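Side-chain contacts in fructosyl amine: oxygen oxidoreductase (Aspergillus fumigatus, PDB 3DJE), which oxidatively deglycates fructosyl amines, using bound FAD as its cofactor: residues L9-A14 with T19-H24; N195-A200 with E211-C216; Q223-K228 with P351-L356. One frame throughout, in Å; residues are numbered along the deposited sequence.

Interaction 1 (L9-A14 with T19-H24). With FAD (flavin-adenine dinucleotide), chain C.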
loop_
_atom_site.group_PDB
_atom_site.type_symbol
_atom_site.label_atom_id
_atom_site.label_comp_id
_atom_site.label_asym_id
_atom_site.label_seq_id
_atom_site.Cartn_x
_atom_site.Cartn_y
_atom_site.Cartn_z
ATOM N N LEU A 9 12.799 13.239 -18.008
ATOM C CA LEU A 9 11.608 12.881 -17.229
ATOM C C LEU A 9 12.008 12.778 -15.769
ATOM O O LEU A 9 13.062 12.224 -15.448
ATOM C CB LEU A 9 11.009 11.548 -17.698
ATOM C CG LEU A 9 10.714 11.424 -19.193
ATOM C CD1 LEU A 9 10.140 10.031 -19.463
ATOM C CD2 LEU A 9 9.705 12.479 -19.601
ATOM N N LEU A 10 11.170 13.318 -14.894
ATOM C CA LEU A 10 11.478 13.370 -13.470
ATOM C C LEU A 10 10.382 12.681 -12.695
ATOM O O LEU A 10 9.204 12.957 -12.930
ATOM C CB LEU A 10 11.566 14.822 -13.020
ATOM C CG LEU A 10 12.032 15.066 -11.586
ATOM C CD1 LEU A 10 13.462 14.564 -11.378
ATOM C CD2 LEU A 10 11.955 16.554 -11.284
ATOM N N ILE A 11 10.760 11.766 -11.798
ATOM C CA ILE A 11 9.776 11.117 -10.932
ATOM C C ILE A 11 10.035 11.539 -9.500
ATOM O O ILE A 11 11.160 11.372 -9.000
ATOM C CB ILE A 11 9.840 9.581 -11.020
ATOM C CG1 ILE A 11 9.566 9.129 -12.455
ATOM C CG2 ILE A 11 8.857 8.929 -10.027
ATOM C CD1 ILE A 11 9.887 7.678 -12.684
ATOM N N VAL A 12 9.016 12.110 -8.858
ATOM C CA VAL A 12 9.109 12.485 -7.438
ATOM C C VAL A 12 8.574 11.338 -6.589
ATOM O O VAL A 12 7.359 11.082 -6.560
ATOM C CB VAL A 12 8.352 13.807 -7.128
ATOM C CG1 VAL A 12 8.407 14.154 -5.592
ATOM C CG2 VAL A 12 8.915 14.957 -7.946
ATOM N N GLY A 13 9.500 10.637 -5.936
ATOM C CA GLY A 13 9.198 9.475 -5.110
ATOM C C GLY A 13 9.660 8.170 -5.737
ATOM O O GLY A 13 9.243 7.824 -6.846
ATOM N N ALA A 14 10.512 7.431 -5.021
ATOM C CA ALA A 14 10.980 6.108 -5.448
ATOM C C ALA A 14 10.308 4.976 -4.654
ATOM O O ALA A 14 10.932 3.958 -4.347
ATOM C CB ALA A 14 12.514 6.026 -5.316
ATOM N N THR A 19 8.660 3.671 -8.468
ATOM C CA THR A 19 9.552 2.632 -8.982
ATOM C C THR A 19 8.904 1.898 -10.159
ATOM O O THR A 19 9.566 1.649 -11.185
ATOM C CB THR A 19 10.026 1.679 -7.884
ATOM O OG1 THR A 19 10.846 2.413 -6.977
ATOM C CG2 THR A 19 10.859 0.525 -8.454
ATOM N N SER A 20 7.612 1.574 -10.030
ATOM C CA SER A 20 6.894 0.921 -11.140
ATOM C C SER A 20 6.966 1.790 -12.407
ATOM O O SER A 20 7.231 1.301 -13.536
ATOM C CB SER A 20 5.428 0.684 -10.788
ATOM O OG SER A 20 4.869 -0.220 -11.727
ATOM N N THR A 21 6.735 3.087 -12.215
ATOM C CA THR A 21 6.789 4.038 -13.312
ATOM C C THR A 21 8.191 4.087 -13.937
ATOM O O THR A 21 8.328 4.059 -15.167
ATOM C CB THR A 21 6.305 5.426 -12.865
ATOM O OG1 THR A 21 4.966 5.318 -12.364
ATOM C CG2 THR A 21 6.274 6.375 -14.056
ATOM N N ALA A 22 9.225 4.146 -13.094
ATOM C CA ALA A 22 10.611 4.161 -13.575
ATOM C C ALA A 22 10.918 2.929 -14.425
ATOM O O ALA A 22 11.485 3.031 -15.521
ATOM C CB ALA A 22 11.571 4.266 -12.401
ATOM N N LEU A 23 10.503 1.767 -13.922
ATOM C CA LEU A 23 10.710 0.497 -14.612
ATOM C C LEU A 23 10.026 0.491 -15.963
ATOM O O LEU A 23 10.644 0.120 -16.981
ATOM C CB LEU A 23 10.201 -0.660 -13.747
ATOM C CG LEU A 23 10.319 -2.039 -14.407
ATOM C CD1 LEU A 23 11.792 -2.393 -14.673
ATOM C CD2 LEU A 23 9.620 -3.094 -13.530
ATOM N N HIS A 24 8.755 0.903 -15.988
ATOM C CA HIS A 24 8.002 0.877 -17.236
ATOM C C HIS A 24 8.456 1.923 -18.238
ATOM O O HIS A 24 8.473 1.644 -19.439
ATOM C CB HIS A 24 6.506 0.867 -16.973
ATOM C CG HIS A 24 6.038 -0.446 -16.444
ATOM N ND1 HIS A 24 5.945 -1.568 -17.241
ATOM C CD2 HIS A 24 5.690 -0.838 -15.194
ATOM C CE1 HIS A 24 5.524 -2.589 -16.511
ATOM N NE2 HIS A 24 5.370 -2.173 -15.265
HETATM P PA FAD C . 4.976 4.782 -1.216
HETATM O O1A FAD C . 5.407 3.445 -1.638
HETATM O O2A FAD C . 4.774 5.042 0.243
HETATM O O5B FAD C . 6.050 5.761 -1.839
HETATM C C5B FAD C . 6.073 7.165 -1.569
HETATM C C4B FAD C . 7.516 7.635 -1.795
HETATM O O4B FAD C . 7.418 9.070 -1.735
HETATM C C3B FAD C . 8.369 7.185 -0.586
HETATM O O3B FAD C . 9.461 6.349 -1.005
HETATM C C2B FAD C . 8.857 8.530 -0.024
HETATM O O2B FAD C . 10.241 8.471 0.445
HETATM C C1B FAD C . 8.653 9.483 -1.236
HETATM N N9A FAD C . 8.739 10.889 -0.736
HETATM C C8A FAD C . 8.237 11.410 0.404
HETATM N N7A FAD C . 8.600 12.707 0.488
HETATM C C5A FAD C . 9.330 12.998 -0.598
HETATM C C6A FAD C . 9.981 14.151 -1.049
HETATM N N6A FAD C . 9.946 15.285 -0.310
HETATM N N1A FAD C . 10.647 14.104 -2.219
HETATM C C2A FAD C . 10.696 12.984 -2.950
HETATM N N3A FAD C . 10.089 11.863 -2.547
HETATM C C4A FAD C . 9.405 11.854 -1.378
HETATM N N1 FAD C . -1.357 -2.957 -0.498
HETATM C C2 FAD C . -1.585 -4.197 -1.092
HETATM O O2 FAD C . -1.758 -4.306 -2.308
HETATM N N3 FAD C . -1.623 -5.334 -0.286
HETATM C C4 FAD C . -1.453 -5.263 1.093
HETATM O O4 FAD C . -1.489 -6.294 1.776
HETATM C C4X FAD C . -1.243 -4.006 1.680
HETATM N N5 FAD C . -1.084 -3.895 3.060
HETATM C C5X FAD C . -0.701 -2.674 3.609
HETATM C C6 FAD C . -0.343 -2.631 4.953
HETATM C C7 FAD C . 0.088 -1.440 5.523
HETATM C C7M FAD C . 0.447 -1.448 7.016
HETATM C C8 FAD C . 0.190 -0.287 4.745
HETATM C C8M FAD C . 0.745 1.017 5.366
HETATM C C9 FAD C . -0.155 -0.341 3.387
HETATM C C9A FAD C . -0.592 -1.539 2.808
HETATM N N10 FAD C . -0.959 -1.621 1.450
HETATM C C10 FAD C . -1.196 -2.869 0.876
HETATM C "C1'" FAD C . -1.074 -0.406 0.632
HETATM C "C2'" FAD C . 0.221 -0.180 -0.150
HETATM O "O2'" FAD C . 1.359 -0.441 0.700
HETATM C "C3'" FAD C . 0.253 1.258 -0.660
HETATM O "O3'" FAD C . -1.017 1.573 -1.267
HETATM C "C4'" FAD C . 1.339 1.472 -1.720
HETATM O "O4'" FAD C . 2.582 0.889 -1.331
HETATM C "C5'" FAD C . 1.535 2.978 -1.929
HETATM O "O5'" FAD C . 2.510 3.199 -2.962
HETATM P P FAD C . 2.965 4.691 -3.330
HETATM O O1P FAD C . 1.751 5.513 -3.614
HETATM O O2P FAD C . 4.027 4.545 -4.347
HETATM O O3P FAD C . 3.642 5.257 -1.986
#

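Interaction 2 (N195-A200 with E211-C216). With FAD (flavin-adenine dinucleotide), chain C.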
loop_
_atom_site.group_PDB
_atom_site.type_symbol
_atom_site.label_atom_id
_atom_site.label_comp_id
_atom_site.label_asym_id
_atom_site.label_seq_id
_atom_site.Cartn_x
_atom_site.Cartn_y
_atom_site.Cartn_z
ATOM N N ASN A 195 2.243 28.909 -15.310
ATOM C CA ASN A 195 1.124 27.986 -15.103
ATOM C C ASN A 195 1.399 26.542 -15.515
ATOM O O ASN A 195 0.505 25.828 -15.961
ATOM C CB ASN A 195 -0.173 28.505 -15.750
ATOM C CG ASN A 195 -0.810 29.628 -14.961
ATOM O OD1 ASN A 195 -0.306 30.038 -13.913
ATOM N ND2 ASN A 195 -1.930 30.137 -15.468
ATOM N N ASP A 196 2.647 26.119 -15.347
ATOM C CA ASP A 196 3.000 24.724 -15.568
ATOM C C ASP A 196 4.022 24.314 -14.508
ATOM O O ASP A 196 4.591 25.171 -13.819
ATOM C CB ASP A 196 3.592 24.569 -16.974
ATOM C CG ASP A 196 3.687 23.121 -17.433
ATOM O OD1 ASP A 196 3.093 22.242 -16.797
ATOM O OD2 ASP A 196 4.362 22.890 -18.460
ATOM N N VAL A 197 4.210 23.005 -14.367
ATOM C CA VAL A 197 5.273 22.446 -13.521
ATOM C C VAL A 197 6.439 22.047 -14.412
ATOM O O VAL A 197 6.269 21.246 -15.342
ATOM C CB VAL A 197 4.772 21.230 -12.723
ATOM C CG1 VAL A 197 5.972 20.465 -12.103
ATOM C CG2 VAL A 197 3.785 21.701 -11.651
ATOM N N LYS A 198 7.613 22.605 -14.118
ATOM C CA LYS A 198 8.801 22.454 -14.967
ATOM C C LYS A 198 9.854 21.519 -14.390
ATOM O O LYS A 198 10.931 21.373 -14.967
ATOM C CB LYS A 198 9.450 23.825 -15.264
ATOM C CG LYS A 198 8.546 24.837 -15.988
ATOM C CD LYS A 198 7.908 24.278 -17.249
ATOM C CE LYS A 198 7.136 25.375 -17.985
ATOM N NZ LYS A 198 6.399 24.836 -19.175
ATOM N N GLY A 199 9.535 20.896 -13.255
ATOM C CA GLY A 199 10.472 20.006 -12.545
ATOM C C GLY A 199 10.363 20.210 -11.048
ATOM O O GLY A 199 9.277 20.521 -10.530
ATOM N N ALA A 200 11.485 20.035 -10.351
ATOM C CA ALA A 200 11.508 20.117 -8.880
ATOM C C ALA A 200 12.808 20.696 -8.361
ATOM O O ALA A 200 13.833 20.667 -9.043
ATOM C CB ALA A 200 11.312 18.733 -8.267
ATOM N N GLU A 211 11.031 17.789 -18.867
ATOM C CA GLU A 211 9.937 17.914 -19.816
ATOM C C GLU A 211 8.595 17.414 -19.265
ATOM O O GLU A 211 7.539 17.950 -19.596
ATOM C CB GLU A 211 10.306 17.183 -21.112
ATOM C CG GLU A 211 11.433 17.837 -21.899
ATOM C CD GLU A 211 11.489 17.330 -23.343
ATOM O OE1 GLU A 211 10.412 17.052 -23.916
ATOM O OE2 GLU A 211 12.604 17.191 -23.901
ATOM N N ARG A 212 8.642 16.353 -18.452
ATOM C CA ARG A 212 7.472 15.870 -17.708
ATOM C C ARG A 212 7.919 15.491 -16.306
ATOM O O ARG A 212 9.027 14.985 -16.129
ATOM C CB ARG A 212 6.861 14.613 -18.356
ATOM C CG ARG A 212 6.282 14.839 -19.758
ATOM C CD ARG A 212 5.037 15.702 -19.724
ATOM N NE ARG A 212 4.399 15.778 -21.037
ATOM C CZ ARG A 212 4.805 16.573 -22.027
ATOM N NH1 ARG A 212 5.843 17.388 -21.864
ATOM N NH2 ARG A 212 4.166 16.556 -23.191
ATOM N N THR A 213 7.060 15.773 -15.333
ATOM C CA THR A 213 7.274 15.427 -13.925
ATOM C C THR A 213 6.134 14.526 -13.478
ATOM O O THR A 213 4.963 14.867 -13.678
ATOM C CB THR A 213 7.301 16.716 -13.053
ATOM O OG1 THR A 213 8.370 17.576 -13.482
ATOM C CG2 THR A 213 7.449 16.399 -11.571
ATOM N N PHE A 214 6.482 13.382 -12.878
ATOM C CA PHE A 214 5.520 12.455 -12.312
ATOM C C PHE A 214 5.543 12.624 -10.801
ATOM O O PHE A 214 6.603 12.541 -10.196
ATOM C CB PHE A 214 5.908 11.010 -12.616
ATOM C CG PHE A 214 5.876 10.650 -14.083
ATOM C CD1 PHE A 214 4.781 9.976 -14.624
ATOM C CD2 PHE A 214 6.953 10.954 -14.912
ATOM C CE1 PHE A 214 4.757 9.617 -15.982
ATOM C CE2 PHE A 214 6.927 10.601 -16.276
ATOM C CZ PHE A 214 5.822 9.930 -16.799
ATOM N N LEU A 215 4.375 12.832 -10.208
ATOM C CA LEU A 215 4.274 12.954 -8.762
ATOM C C LEU A 215 3.799 11.616 -8.186
ATOM O O LEU A 215 2.641 11.234 -8.351
ATOM C CB LEU A 215 3.354 14.112 -8.395
ATOM C CG LEU A 215 3.189 14.404 -6.899
ATOM C CD1 LEU A 215 4.552 14.635 -6.251
ATOM C CD2 LEU A 215 2.288 15.608 -6.717
ATOM N N CYS A 216 4.727 10.926 -7.524
ATOM C CA CYS A 216 4.495 9.588 -6.983
ATOM C C CYS A 216 4.974 9.520 -5.534
ATOM O O CYS A 216 5.621 8.564 -5.118
ATOM C CB CYS A 216 5.245 8.551 -7.829
ATOM S SG CYS A 216 4.635 8.427 -9.509
HETATM P PA FAD C . 4.976 4.782 -1.216
HETATM O O1A FAD C . 5.407 3.445 -1.638
HETATM O O2A FAD C . 4.774 5.042 0.243
HETATM O O5B FAD C . 6.050 5.761 -1.839
HETATM C C5B FAD C . 6.073 7.165 -1.569
HETATM C C4B FAD C . 7.516 7.635 -1.795
HETATM O O4B FAD C . 7.418 9.070 -1.735
HETATM C C3B FAD C . 8.369 7.185 -0.586
HETATM O O3B FAD C . 9.461 6.349 -1.005
HETATM C C2B FAD C . 8.857 8.530 -0.024
HETATM O O2B FAD C . 10.241 8.471 0.445
HETATM C C1B FAD C . 8.653 9.483 -1.236
HETATM N N9A FAD C . 8.739 10.889 -0.736
HETATM C C8A FAD C . 8.237 11.410 0.404
HETATM N N7A FAD C . 8.600 12.707 0.488
HETATM C C5A FAD C . 9.330 12.998 -0.598
HETATM C C6A FAD C . 9.981 14.151 -1.049
HETATM N N6A FAD C . 9.946 15.285 -0.310
HETATM N N1A FAD C . 10.647 14.104 -2.219
HETATM C C2A FAD C . 10.696 12.984 -2.950
HETATM N N3A FAD C . 10.089 11.863 -2.547
HETATM C C4A FAD C . 9.405 11.854 -1.378
HETATM N N1 FAD C . -1.357 -2.957 -0.498
HETATM C C2 FAD C . -1.585 -4.197 -1.092
HETATM O O2 FAD C . -1.758 -4.306 -2.308
HETATM N N3 FAD C . -1.623 -5.334 -0.286
HETATM C C4 FAD C . -1.453 -5.263 1.093
HETATM O O4 FAD C . -1.489 -6.294 1.776
HETATM C C4X FAD C . -1.243 -4.006 1.680
HETATM N N5 FAD C . -1.084 -3.895 3.060
HETATM C C5X FAD C . -0.701 -2.674 3.609
HETATM C C6 FAD C . -0.343 -2.631 4.953
HETATM C C7 FAD C . 0.088 -1.440 5.523
HETATM C C7M FAD C . 0.447 -1.448 7.016
HETATM C C8 FAD C . 0.190 -0.287 4.745
HETATM C C8M FAD C . 0.745 1.017 5.366
HETATM C C9 FAD C . -0.155 -0.341 3.387
HETATM C C9A FAD C . -0.592 -1.539 2.808
HETATM N N10 FAD C . -0.959 -1.621 1.450
HETATM C C10 FAD C . -1.196 -2.869 0.876
HETATM C "C1'" FAD C . -1.074 -0.406 0.632
HETATM C "C2'" FAD C . 0.221 -0.180 -0.150
HETATM O "O2'" FAD C . 1.359 -0.441 0.700
HETATM C "C3'" FAD C . 0.253 1.258 -0.660
HETATM O "O3'" FAD C . -1.017 1.573 -1.267
HETATM C "C4'" FAD C . 1.339 1.472 -1.720
HETATM O "O4'" FAD C . 2.582 0.889 -1.331
HETATM C "C5'" FAD C . 1.535 2.978 -1.929
HETATM O "O5'" FAD C . 2.510 3.199 -2.962
HETATM P P FAD C . 2.965 4.691 -3.330
HETATM O O1P FAD C . 1.751 5.513 -3.614
HETATM O O2P FAD C . 4.027 4.545 -4.347
HETATM O O3P FAD C . 3.642 5.257 -1.986
HETATM O O HOH W 1 7.907 19.020 -15.863
#

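Interaction 3 (Q223-K228 with P351-L356)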
loop_
_atom_site.group_PDB
_atom_site.type_symbol
_atom_site.label_atom_id
_atom_site.label_comp_id
_atom_site.label_asym_id
_atom_site.label_seq_id
_atom_site.Cartn_x
_atom_site.Cartn_y
_atom_site.Cartn_z
ATOM N N GLN A 223 1.750 17.583 -0.178
ATOM C CA GLN A 223 2.673 18.657 0.208
ATOM C C GLN A 223 2.976 19.561 -0.993
ATOM O O GLN A 223 3.216 20.762 -0.847
ATOM C CB GLN A 223 3.975 18.054 0.727
ATOM C CG GLN A 223 4.921 19.097 1.313
ATOM C CD GLN A 223 6.270 18.516 1.646
ATOM O OE1 GLN A 223 6.366 17.467 2.290
ATOM N NE2 GLN A 223 7.322 19.196 1.214
ATOM N N PHE A 224 2.965 18.973 -2.182
ATOM C CA PHE A 224 3.536 19.609 -3.372
ATOM C C PHE A 224 2.570 20.304 -4.309
ATOM O O PHE A 224 2.988 21.105 -5.152
ATOM C CB PHE A 224 4.325 18.562 -4.154
ATOM C CG PHE A 224 5.381 17.904 -3.330
ATOM C CD1 PHE A 224 6.520 18.611 -2.962
ATOM C CD2 PHE A 224 5.211 16.605 -2.861
ATOM C CE1 PHE A 224 7.496 18.011 -2.172
ATOM C CE2 PHE A 224 6.178 15.999 -2.069
ATOM C CZ PHE A 224 7.315 16.694 -1.730
ATOM N N LEU A 225 1.286 19.978 -4.167
ATOM C CA LEU A 225 0.256 20.372 -5.107
ATOM C C LEU A 225 -1.061 20.507 -4.356
ATOM O O LEU A 225 -1.294 19.778 -3.397
ATOM C CB LEU A 225 0.109 19.253 -6.166
ATOM C CG LEU A 225 -0.811 19.414 -7.370
ATOM C CD1 LEU A 225 -0.174 20.318 -8.395
ATOM C CD2 LEU A 225 -1.106 18.063 -7.997
ATOM N N ASP A 226 -1.929 21.397 -4.830
ATOM C CA ASP A 226 -3.297 21.475 -4.327
ATOM C C ASP A 226 -4.164 20.378 -4.949
ATOM O O ASP A 226 -4.577 20.494 -6.106
ATOM C CB ASP A 226 -3.891 22.856 -4.638
ATOM C CG ASP A 226 -5.282 23.061 -4.032
ATOM O OD1 ASP A 226 -5.825 22.150 -3.369
ATOM O OD2 ASP A 226 -5.843 24.161 -4.231
ATOM N N PHE A 227 -4.437 19.324 -4.181
ATOM C CA PHE A 227 -5.266 18.237 -4.679
ATOM C C PHE A 227 -6.767 18.475 -4.563
ATOM O O PHE A 227 -7.564 17.568 -4.831
ATOM C CB PHE A 227 -4.882 16.905 -4.014
ATOM C CG PHE A 227 -3.661 16.271 -4.611
ATOM C CD1 PHE A 227 -2.389 16.600 -4.142
ATOM C CD2 PHE A 227 -3.780 15.359 -5.653
ATOM C CE1 PHE A 227 -1.249 16.008 -4.698
ATOM C CE2 PHE A 227 -2.640 14.754 -6.219
ATOM C CZ PHE A 227 -1.380 15.092 -5.749
ATOM N N LYS A 228 -7.169 19.675 -4.141
ATOM C CA LYS A 228 -8.600 19.962 -3.989
ATOM C C LYS A 228 -9.324 18.909 -3.116
ATOM O O LYS A 228 -10.398 18.415 -3.476
ATOM C CB LYS A 228 -9.269 20.077 -5.369
ATOM C CG LYS A 228 -8.543 20.977 -6.374
ATOM C CD LYS A 228 -8.512 22.421 -5.910
ATOM C CE LYS A 228 -7.850 23.316 -6.941
ATOM N NZ LYS A 228 -7.590 24.672 -6.388
ATOM N N PRO A 351 -5.031 18.761 -15.018
ATOM C CA PRO A 351 -5.893 19.488 -15.970
ATOM C C PRO A 351 -5.365 20.845 -16.439
ATOM O O PRO A 351 -5.728 21.301 -17.540
ATOM C CB PRO A 351 -7.196 19.677 -15.191
ATOM C CG PRO A 351 -6.826 19.563 -13.759
ATOM C CD PRO A 351 -5.712 18.550 -13.729
ATOM N N GLN A 352 -4.527 21.482 -15.624
ATOM C CA GLN A 352 -3.953 22.782 -15.972
ATOM C C GLN A 352 -2.446 22.756 -16.212
ATOM O O GLN A 352 -1.954 23.402 -17.149
ATOM C CB GLN A 352 -4.295 23.817 -14.904
ATOM C CG GLN A 352 -3.790 25.219 -15.244
ATOM C CD GLN A 352 -4.150 26.260 -14.203
ATOM O OE1 GLN A 352 -3.872 27.449 -14.391
ATOM N NE2 GLN A 352 -4.785 25.832 -13.114
ATOM N N TYR A 353 -1.715 22.036 -15.358
ATOM C CA TYR A 353 -0.264 21.928 -15.494
ATOM C C TYR A 353 0.076 20.833 -16.503
ATOM O O TYR A 353 0.175 19.650 -16.147
ATOM C CB TYR A 353 0.397 21.652 -14.134
ATOM C CG TYR A 353 -0.043 22.585 -13.026
ATOM C CD1 TYR A 353 -0.171 23.956 -13.254
ATOM C CD2 TYR A 353 -0.329 22.098 -11.752
ATOM C CE1 TYR A 353 -0.589 24.822 -12.237
ATOM C CE2 TYR A 353 -0.740 22.952 -10.720
ATOM C CZ TYR A 353 -0.864 24.310 -10.977
ATOM O OH TYR A 353 -1.272 25.160 -9.975
ATOM N N HIS A 354 0.243 21.261 -17.752
ATOM C CA HIS A 354 0.487 20.415 -18.938
ATOM C C HIS A 354 1.558 19.324 -18.763
ATOM O O HIS A 354 1.426 18.228 -19.310
ATOM C CB HIS A 354 0.849 21.354 -20.114
ATOM C CG HIS A 354 1.334 20.661 -21.352
ATOM N ND1 HIS A 354 2.669 20.402 -21.588
ATOM C CD2 HIS A 354 0.664 20.208 -22.440
ATOM C CE1 HIS A 354 2.797 19.795 -22.756
ATOM N NE2 HIS A 354 1.595 19.664 -23.293
ATOM N N SER A 355 2.610 19.629 -18.012
ATOM C CA SER A 355 3.783 18.766 -17.922
ATOM C C SER A 355 3.733 17.830 -16.722
ATOM O O SER A 355 4.644 17.028 -16.548
ATOM C CB SER A 355 5.063 19.615 -17.851
ATOM O OG SER A 355 5.181 20.479 -18.979
ATOM N N LEU A 356 2.694 17.951 -15.897
ATOM C CA LEU A 356 2.588 17.155 -14.662
ATOM C C LEU A 356 1.707 15.923 -14.835
ATOM O O LEU A 356 0.610 16.009 -15.405
ATOM C CB LEU A 356 2.052 18.017 -13.515
ATOM C CG LEU A 356 1.913 17.360 -12.132
ATOM C CD1 LEU A 356 3.272 16.962 -11.582
ATOM C CD2 LEU A 356 1.183 18.283 -11.147
#

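Interaction 1 (L9-A14 with T19-H24)
T19 OG1 sits 3.1 Å from A14 O, a weak contact whose single proton is contested, because G15 O is a second, also weak, acceptor. This is the strand-turn-helix start of the FAD-binding Rossmann-type fold: strand 9-12, a glycine-rich turn consistent with the GxGxxG fingerprint, then helix 16-27. The threonine hydroxyl reaches back over the first turn of the helix to the carbonyls that lead into it, since OG1 lies beside its own backbone N (chi1 -66°).

Farther along the helix, it meets the strand through carbon. I11 sends CG1 out from the strand with an extended tail (chi2 168°), which brings CD1 onto the helix backbone, 3.6 Å from A22 N. The same methyl packs on A22 CB at 3.8 Å, and T21 CG2 flanks it more loosely at 4.1 Å. T21 turns this methyl toward I11 while its OG1 bonds to W17 O, one turn back in the helix.

Past the strand the turn faces the cofactor. G13 takes backbone angles (phi 109°) that by themselves call for glycine, and a side chain there would run into ribose O4B of the FAD. Its CA lies 3.6 Å from N3A of the adenine. A14 hands its backbone N to D37 OD2 while D37 OD1 holds the FAD, so the turn steadies a carboxylate that the nucleotide uses. V12, one residue before the glycine, lays CG1 against the adenine from the strand end, 3.7 Å from FAD C2A.

Interaction 2 (N195-A200 with E211-C216)
A three-stranded antiparallel meander rests on the parallel sheet here, as in other FAD proteins with this Rossmann-type fold, and the meeting point is T213 of strand 212-215 against V197 and G199 of strand 196-202. The two strand segments run almost square to each other, at 79°, so side chains and one water, not a ladder of backbone bonds, do the joining. T213 carries most of it. OG1 is set beside its backbone N (chi1 -60°) and comes down on G199, ending 3.3 Å from G199 CA. The backbone angles of G199 are what call for glycine, since a CB would be jammed against the carbonyl O of K198. V197 meets the same threonine crosswise, its CG1 4.0 Å from T213 OG1.

The hydroxyl also has a polar partner. A water lies 2.8 Å from T213 OG1 and hydrogen-bonds to V197 O, likewise at 2.8 Å, bridging the strands.

Charged side chains are also tied locally. K198 NZ makes a salt bridge to D196 OD2 at 2.9 Å, coming in on the anti side of the carboxylate and 20° out of its plane; S355 OG is a second partner of that oxygen. R212 folds back so that NH1 donates to the backbone carbonyl E211 O at 2.9 Å.

Around the contact, A200 leans on L10 and L215 on V12, both of neighbouring strand 9-12. F214 points to the other face of the parallel sheet and packs on I377 and M381 of helix 373-382, while V197 touches F192 of strand 187-193.

Interaction 3 (Q223-K228 with P351-L356)
A small apolar joint closes two loops together: L225, in the connection between strands 212-215 and 232-242, reaches Y353 and L356, the first and last residues of a type I beta turn that leads into strand 356-360. F224 of the first loop touches the FAD, but this joint is packing, with the L356 side chain about 12 Å from the cofactor. CG of L225 swings opposite its backbone N (chi1 -175°), and CD1 touches both partners. It lies at the edge of the Y353 ring, near the ring plane, 3.6 Å from CE2. L225 and Y353 run antiparallel alongside one another. With L356 the approach is tip to tip, L225 CD1 standing 3.7 Å from L356 CD2.

The other methyl of L225 has work of its own. CD2 sits over one face of the F227 ring, 3.7 Å above its plane and displaced toward the rim, while F227 also packs on L358 and C360 of strand 356-360. Y353 is held further by ring stacking with H350 and an edge-to-face contact with F192.

Polar bonds shape each loop separately. D226 OD1 accepts from K228 N at 2.9 Å, an Asx turn, and K228 NZ closes a salt bridge to D226 OD2 at 2.8 Å; both donors come from above the carboxylate plane. In the other loop L356 N bonds to Y353 O at 3.0 Å, closing the beta turn. What crosses between the loops is therefore methyl against methyl and methyl against ring edge, so the joint depends on shape and burial and not on directed bonds.

From the N terminus the three contacts close in series, none enclosing another. Interaction 1 closes at once, across the tight turn between strand 9-12 and helix 16-27. Much later, interaction 2 closes a loop of ten residues that contains strand 206-209, where the meander returns to the parallel sheet; strand 212-215 then pairs with strand 9-12, through L10 O to F214 N and V12 N to F214 O, so interactions 1 and 2 share that sheet and both touch FAD. Interaction 3 spans 122 residues and brings the chain back beside interaction 2, where T213 N bonds to S355 O. Interactions 1 and 3 do not touch; their centres are about 17 Å apart.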